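3-oxoacyl-(acyl-carrier protein) synthase II (Thermus thermophilus, PDB 1J3N) probably catalyses the condensation of acyl groups with malonyl-ACP in fatty acid elongation, working as a homodimer. Local coordinates at residues Arg218-Arg224 against Asn365-Pro371; Ser31-Pro35 against Glu212-Ala216. One frame throughout, in Å; residues are numbered along the deposited sequence.

Contact 1: residues Arg218-Arg224 against Asn365-Pro371; sequences RPFTLSR and NLEDPDP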
loop_
_atom_site.group_PDB
_atom_site.type_symbol
_atom_site.label_atom_id
_atom_site.label_comp_id
_atom_site.label_asym_id
_atom_site.label_seq_id
_atom_site.Cartn_x
_atom_site.Cartn_y
_atom_site.Cartn_z
ATOM N N ARG A 218 -8.846 -17.027 -21.971
ATOM C CA ARG A 218 -10.211 -17.237 -22.445
ATOM C C ARG A 218 -11.183 -17.402 -21.271
ATOM O O ARG A 218 -11.688 -18.497 -21.016
ATOM C CB ARG A 218 -10.228 -18.491 -23.330
ATOM C CG ARG A 218 -9.673 -19.737 -22.628
ATOM C CD ARG A 218 -9.478 -20.907 -23.594
ATOM N NE ARG A 218 -10.596 -21.049 -24.524
ATOM C CZ ARG A 218 -10.607 -20.546 -25.754
ATOM N NH1 ARG A 218 -9.557 -19.872 -26.206
ATOM N NH2 ARG A 218 -11.670 -20.706 -26.526
ATOM N N PRO A 219 -11.465 -16.306 -20.550
ATOM C CA PRO A 219 -12.374 -16.345 -19.400
ATOM C C PRO A 219 -13.797 -16.781 -19.713
ATOM O O PRO A 219 -14.361 -16.430 -20.751
ATOM C CB PRO A 219 -12.304 -14.921 -18.854
ATOM C CG PRO A 219 -12.056 -14.106 -20.091
ATOM C CD PRO A 219 -11.030 -14.926 -20.835
ATOM N N PHE A 220 -14.359 -17.557 -18.793
ATOM C CA PHE A 220 -15.716 -18.074 -18.895
ATOM C C PHE A 220 -15.878 -19.203 -19.908
ATOM O O PHE A 220 -16.983 -19.700 -20.103
ATOM C CB PHE A 220 -16.692 -16.933 -19.202
ATOM C CG PHE A 220 -16.534 -15.744 -18.286
ATOM C CD1 PHE A 220 -16.618 -15.897 -16.903
ATOM C CD2 PHE A 220 -16.249 -14.484 -18.801
ATOM C CE1 PHE A 220 -16.413 -14.813 -16.046
ATOM C CE2 PHE A 220 -16.043 -13.389 -17.950
ATOM C CZ PHE A 220 -16.124 -13.558 -16.575
ATOM N N THR A 221 -14.789 -19.617 -20.557
ATOM C CA THR A 221 -14.886 -20.713 -21.512
ATOM C C THR A 221 -14.645 -22.030 -20.781
ATOM O O THR A 221 -14.035 -22.059 -19.711
ATOM C CB THR A 221 -13.853 -20.613 -22.646
ATOM O OG1 THR A 221 -12.535 -20.696 -22.095
ATOM C CG2 THR A 221 -14.027 -19.315 -23.422
ATOM N N LEU A 222 -15.127 -23.120 -21.367
ATOM C CA LEU A 222 -14.972 -24.443 -20.778
ATOM C C LEU A 222 -13.515 -24.897 -20.739
ATOM O O LEU A 222 -13.142 -25.714 -19.903
ATOM C CB LEU A 222 -15.800 -25.452 -21.572
ATOM C CG LEU A 222 -17.324 -25.347 -21.443
ATOM C CD1 LEU A 222 -17.999 -26.007 -22.641
ATOM C CD2 LEU A 222 -17.765 -25.998 -20.136
ATOM N N SER A 223 -12.694 -24.359 -21.639
ATOM C CA SER A 223 -11.282 -24.733 -21.712
ATOM C C SER A 223 -10.311 -23.786 -21.001
ATOM O O SER A 223 -9.095 -23.890 -21.189
ATOM C CB SER A 223 -10.864 -24.882 -23.178
ATOM O OG SER A 223 -11.169 -23.711 -23.920
ATOM N N ARG A 224 -10.838 -22.877 -20.183
ATOM C CA ARG A 224 -9.998 -21.920 -19.451
ATOM C C ARG A 224 -9.038 -22.647 -18.497
ATOM O O ARG A 224 -9.465 -23.486 -17.706
ATOM C CB ARG A 224 -10.884 -20.933 -18.686
ATOM C CG ARG A 224 -11.837 -21.555 -17.664
ATOM C CD ARG A 224 -12.765 -20.481 -17.092
ATOM N NE ARG A 224 -13.517 -20.889 -15.908
ATOM C CZ ARG A 224 -14.718 -21.469 -15.924
ATOM N NH1 ARG A 224 -15.325 -21.726 -17.074
ATOM N NH2 ARG A 224 -15.325 -21.777 -14.782
ATOM N N ASN A 365 -12.223 -14.656 -27.510
ATOM C CA ASN A 365 -11.912 -16.062 -27.284
ATOM C C ASN A 365 -13.048 -16.857 -26.648
ATOM O O ASN A 365 -12.846 -17.989 -26.203
ATOM C CB ASN A 365 -10.652 -16.210 -26.420
ATOM C CG ASN A 365 -9.396 -15.692 -27.110
ATOM O OD1 ASN A 365 -9.276 -15.740 -28.339
ATOM N ND2 ASN A 365 -8.442 -15.215 -26.315
ATOM N N LEU A 366 -14.236 -16.267 -26.605
ATOM C CA LEU A 366 -15.404 -16.929 -26.032
ATOM C C LEU A 366 -15.953 -17.937 -27.054
ATOM O O LEU A 366 -17.128 -17.899 -27.419
ATOM C CB LEU A 366 -16.465 -15.878 -25.701
ATOM C CG LEU A 366 -17.562 -16.242 -24.709
ATOM C CD1 LEU A 366 -16.992 -16.292 -23.302
ATOM C CD2 LEU A 366 -18.661 -15.209 -24.790
ATOM N N GLU A 367 -15.085 -18.835 -27.509
ATOM C CA GLU A 367 -15.441 -19.850 -28.495
ATOM C C GLU A 367 -16.304 -20.968 -27.907
ATOM O O GLU A 367 -17.319 -21.355 -28.487
ATOM C CB GLU A 367 -14.162 -20.445 -29.097
ATOM C CG GLU A 367 -14.395 -21.466 -30.204
ATOM C CD GLU A 367 -13.099 -21.992 -30.794
ATOM O OE1 GLU A 367 -12.343 -21.190 -31.384
ATOM O OE2 GLU A 367 -12.833 -23.208 -30.662
ATOM N N ASP A 368 -15.887 -21.477 -26.751
ATOM C CA ASP A 368 -16.589 -22.556 -26.061
ATOM C C ASP A 368 -17.121 -22.058 -24.724
ATOM O O ASP A 368 -16.620 -22.441 -23.667
ATOM C CB ASP A 368 -15.632 -23.723 -25.818
ATOM C CG ASP A 368 -14.437 -23.326 -24.966
ATOM O OD1 ASP A 368 -13.760 -22.332 -25.310
ATOM O OD2 ASP A 368 -14.174 -24.005 -23.952
ATOM N N PRO A 369 -18.147 -21.196 -24.752
ATOM C CA PRO A 369 -18.706 -20.673 -23.502
ATOM C C PRO A 369 -19.192 -21.769 -22.563
ATOM O O PRO A 369 -19.719 -22.789 -23.009
ATOM C CB PRO A 369 -19.836 -19.761 -23.982
ATOM C CG PRO A 369 -20.251 -20.390 -25.292
ATOM C CD PRO A 369 -18.916 -20.718 -25.914
ATOM N N ASP A 370 -18.992 -21.551 -21.266
ATOM C CA ASP A 370 -19.405 -22.496 -20.235
ATOM C C ASP A 370 -20.884 -22.272 -19.920
ATOM O O ASP A 370 -21.272 -21.194 -19.476
ATOM C CB ASP A 370 -18.581 -22.287 -18.961
ATOM C CG ASP A 370 -18.731 -23.429 -17.974
ATOM O OD1 ASP A 370 -19.879 -23.850 -17.707
ATOM O OD2 ASP A 370 -17.695 -23.901 -17.457
ATOM N N PRO A 371 -21.725 -23.295 -20.138
ATOM C CA PRO A 371 -23.165 -23.187 -19.875
ATOM C C PRO A 371 -23.551 -22.967 -18.412
ATOM O O PRO A 371 -24.607 -22.421 -18.124
ATOM C CB PRO A 371 -23.713 -24.500 -20.430
ATOM C CG PRO A 371 -22.570 -25.458 -20.206
ATOM C CD PRO A 371 -21.378 -24.639 -20.635
HETATM O O HOH W 1 -10.391 -18.722 -28.862
HETATM O O HOH W 2 -17.838 -23.163 -14.440
#
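Asp368 and Arg218 meet through two folded side chains. In Asp368, chi1 of 60° sets CG between its own backbone N and carbonyl carbon, which brings the carboxylate up to Arg218, Leu222 and Ser223. Arg218 starts the same way (chi1 55°) and bends again at chi3 (-42°), bringing its guanidinium edge round to that carboxylate. The two planes are nearly coplanar. Arg218 NH2 lies 2.9 Å from Asp368 OD1 in a nearly straight salt bridge, within the guanidinium plane. Asn365 O sits over one guanidinium face, and Arg218 NH1 bonds to Lys215 O. The other carboxylate oxygen, Asp368 OD2, accepts from Ser223 OG at 3.0 Å, on its syn side but tilted out of the plane, and weakly from Ser223 N. One carboxylate thus holds both an arginine and the turn at Ser223.

The backbones are bridged at Thr221 and Pro369. Leu222 N donates to Asp368 O at 2.8 Å, and Asp370 N to Phe220 O at 3.0 Å. At the far end Arg224 NH1 forms a salt bridge with Asp370 OD2 at 3.2 Å, on the anti side and out of the carboxylate plane, and also bonds Thr221 O. Asp370 OD1 accepts from Glu372 N. A water links Arg224 NH2 to Asp370 OD2. Leu222 CD2 packs on Pro371 CD at 3.9 Å.

Two beta turns sharing Thr221, type II then type I, bring Phe220 O, Leu222 N and Ser223 to the 365-371 loop. The whole is an isolated beta bridge between two loops, flanked by two Arg-Asp salt bridges, in the thiolase-type fold of a beta-ketoacyl synthase.

Contact 2: residues Ser31-Pro35 against Glu212-Ala216; sequences SGVRP and EPEKA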
loop_
_atom_site.group_PDB
_atom_site.type_symbol
_atom_site.label_atom_id
_atom_site.label_comp_id
_atom_site.label_asym_id
_atom_site.label_seq_id
_atom_site.Cartn_x
_atom_site.Cartn_y
_atom_site.Cartn_z
ATOM N N SER A 31 -5.598 -8.864 -29.420
ATOM C CA SER A 31 -4.970 -9.592 -28.334
ATOM C C SER A 31 -3.561 -9.044 -28.175
ATOM O O SER A 31 -2.886 -8.761 -29.166
ATOM C CB SER A 31 -4.899 -11.081 -28.656
ATOM O OG SER A 31 -4.084 -11.749 -27.708
ATOM N N GLY A 32 -3.120 -8.897 -26.929
ATOM C CA GLY A 32 -1.785 -8.388 -26.666
ATOM C C GLY A 32 -0.860 -9.477 -26.158
ATOM O O GLY A 32 0.252 -9.199 -25.712
ATOM N N VAL A 33 -1.320 -10.724 -26.238
ATOM C CA VAL A 33 -0.551 -11.880 -25.785
ATOM C C VAL A 33 0.304 -12.442 -26.926
ATOM O O VAL A 33 -0.161 -12.574 -28.053
ATOM C CB VAL A 33 -1.498 -12.980 -25.260
ATOM C CG1 VAL A 33 -0.699 -14.111 -24.642
ATOM C CG2 VAL A 33 -2.455 -12.385 -24.245
ATOM N N ARG A 34 1.554 -12.781 -26.629
ATOM C CA ARG A 34 2.449 -13.295 -27.660
ATOM C C ARG A 34 3.612 -14.047 -27.036
ATOM O O ARG A 34 3.765 -14.056 -25.819
ATOM C CB ARG A 34 2.997 -12.122 -28.480
ATOM C CG ARG A 34 3.909 -11.185 -27.676
ATOM C CD ARG A 34 4.230 -9.905 -28.445
ATOM N NE ARG A 34 5.195 -9.057 -27.742
ATOM C CZ ARG A 34 5.509 -7.816 -28.110
ATOM N NH1 ARG A 34 4.935 -7.271 -29.176
ATOM N NH2 ARG A 34 6.399 -7.117 -27.417
ATOM N N PRO A 35 4.437 -14.710 -27.865
ATOM C CA PRO A 35 5.578 -15.432 -27.301
ATOM C C PRO A 35 6.440 -14.379 -26.590
ATOM O O PRO A 35 6.586 -13.260 -27.085
ATOM C CB PRO A 35 6.257 -16.014 -28.541
ATOM C CG PRO A 35 5.110 -16.240 -29.471
ATOM C CD PRO A 35 4.320 -14.968 -29.313
ATOM N N GLU A 212 -1.012 -21.387 -28.730
ATOM C CA GLU A 212 -1.916 -20.346 -29.224
ATOM C C GLU A 212 -1.973 -19.193 -28.220
ATOM O O GLU A 212 -2.933 -19.062 -27.451
ATOM C CB GLU A 212 -3.318 -20.918 -29.437
ATOM C CG GLU A 212 -3.341 -22.181 -30.266
ATOM C CD GLU A 212 -4.735 -22.752 -30.421
ATOM O OE1 GLU A 212 -5.444 -22.880 -29.397
ATOM O OE2 GLU A 212 -5.115 -23.079 -31.568
ATOM N N PRO A 213 -0.948 -18.325 -28.235
ATOM C CA PRO A 213 -0.872 -17.183 -27.324
ATOM C C PRO A 213 -2.122 -16.305 -27.253
ATOM O O PRO A 213 -2.610 -16.011 -26.165
ATOM C CB PRO A 213 0.347 -16.417 -27.837
ATOM C CG PRO A 213 1.213 -17.506 -28.408
ATOM C CD PRO A 213 0.197 -18.323 -29.163
ATOM N N GLU A 214 -2.640 -15.889 -28.403
ATOM C CA GLU A 214 -3.817 -15.025 -28.425
ATOM C C GLU A 214 -5.093 -15.695 -27.927
ATOM O O GLU A 214 -6.076 -15.011 -27.622
ATOM C CB GLU A 214 -4.049 -14.478 -29.840
ATOM C CG GLU A 214 -2.895 -13.650 -30.373
ATOM C CD GLU A 214 -3.215 -12.962 -31.687
ATOM O OE1 GLU A 214 -2.324 -12.263 -32.217
ATOM O OE2 GLU A 214 -4.352 -13.111 -32.189
ATOM N N LYS A 215 -5.077 -17.025 -27.843
ATOM C CA LYS A 215 -6.246 -17.781 -27.389
ATOM C C LYS A 215 -6.107 -18.316 -25.964
ATOM O O LYS A 215 -7.059 -18.882 -25.416
ATOM C CB LYS A 215 -6.510 -18.966 -28.330
ATOM C CG LYS A 215 -6.796 -18.592 -29.779
ATOM C CD LYS A 215 -7.158 -19.836 -30.583
ATOM C CE LYS A 215 -7.495 -19.516 -32.033
ATOM N NZ LYS A 215 -7.800 -20.775 -32.784
ATOM N N ALA A 216 -4.932 -18.143 -25.364
ATOM C CA ALA A 216 -4.687 -18.636 -24.010
ATOM C C ALA A 216 -5.644 -18.038 -22.973
ATOM O O ALA A 216 -6.307 -18.775 -22.242
ATOM C CB ALA A 216 -3.229 -18.373 -23.612
HETATM O O HOH W 3 -5.681 -10.160 -31.983
HETATM O O HOH W 4 -5.402 -13.058 -25.905
#
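Ser31 and Val33 pack against Pro213 and Glu214 where strand 33-35 of the small two-stranded antiparallel sheet 33-35/48-50 meets the short, weakly bonded helix 213-216. Both pieces belong to the N-terminal family region of the beta-ketoacyl synthase. No direct hydrogen bond joins them.

Apolar packing comes first. Val33 and Pro213 both have CB pointing toward the other segment. Val33 CG1 reaches Pro213 CB at 4.1 Å. The proline ring also lies beside the strand backbone: Pro213 CB is 3.8 Å from Arg34 CA. Further along, the two proline rings cross at a slant, with Pro35 CD 4.1 Å from Pro213 CG. Ile48 of the partner strand also touches Pro213. Arg34 points away from the helix and forms salt bridges with Asp53 and Glu51.

Next to this lie mixed contacts. With CG1 anti to its backbone N (chi1 -173°), Val33 sets that methyl against the Pro213 peptide, and Val33 CG1 comes within 3.1 Å of the carbonyl oxygen Pro213 O. Ser31 lays its CB and OG alongside the aliphatic part of Glu214, whose chain is extended beyond CG. Ser31 OG is 3.4 Å from Glu214 CA.

The polar links are indirect. Within its own segment Ser31 OG accepts from Val33 N in an ST turn, which, with a water, holds the hydroxyl beside Glu214. One water joins Ser31 N to Glu214 OE2, weakly on the glutamate side. A second water is held more closely: it lies 2.6 Å from Ser31 OG, from which it accepts, and donates to Glu214 O at 2.7 Å.

From the N terminus, the chain leaves helix 19-28 and runs through residues 31-35. Contact 2 closes a long loop when the chain returns at residues 212-216. Contact 1 opens almost at once, at residues 218-224, and closes at residues 365-371, in the loop between strands 359-360 and 382-383. The two loops follow in series; neither nests in nor crosses the other. Their centres are 15 Å apart, on the same side of the chain's centre. Asn365 ND2 of contact 1 lies 2.7 Å from Glu214 O of contact 2, a probable hydrogen bond. Together they tie the sheet 33-35/48-50, through helix 213-216 and the loop after it, to the late 365-371 loop.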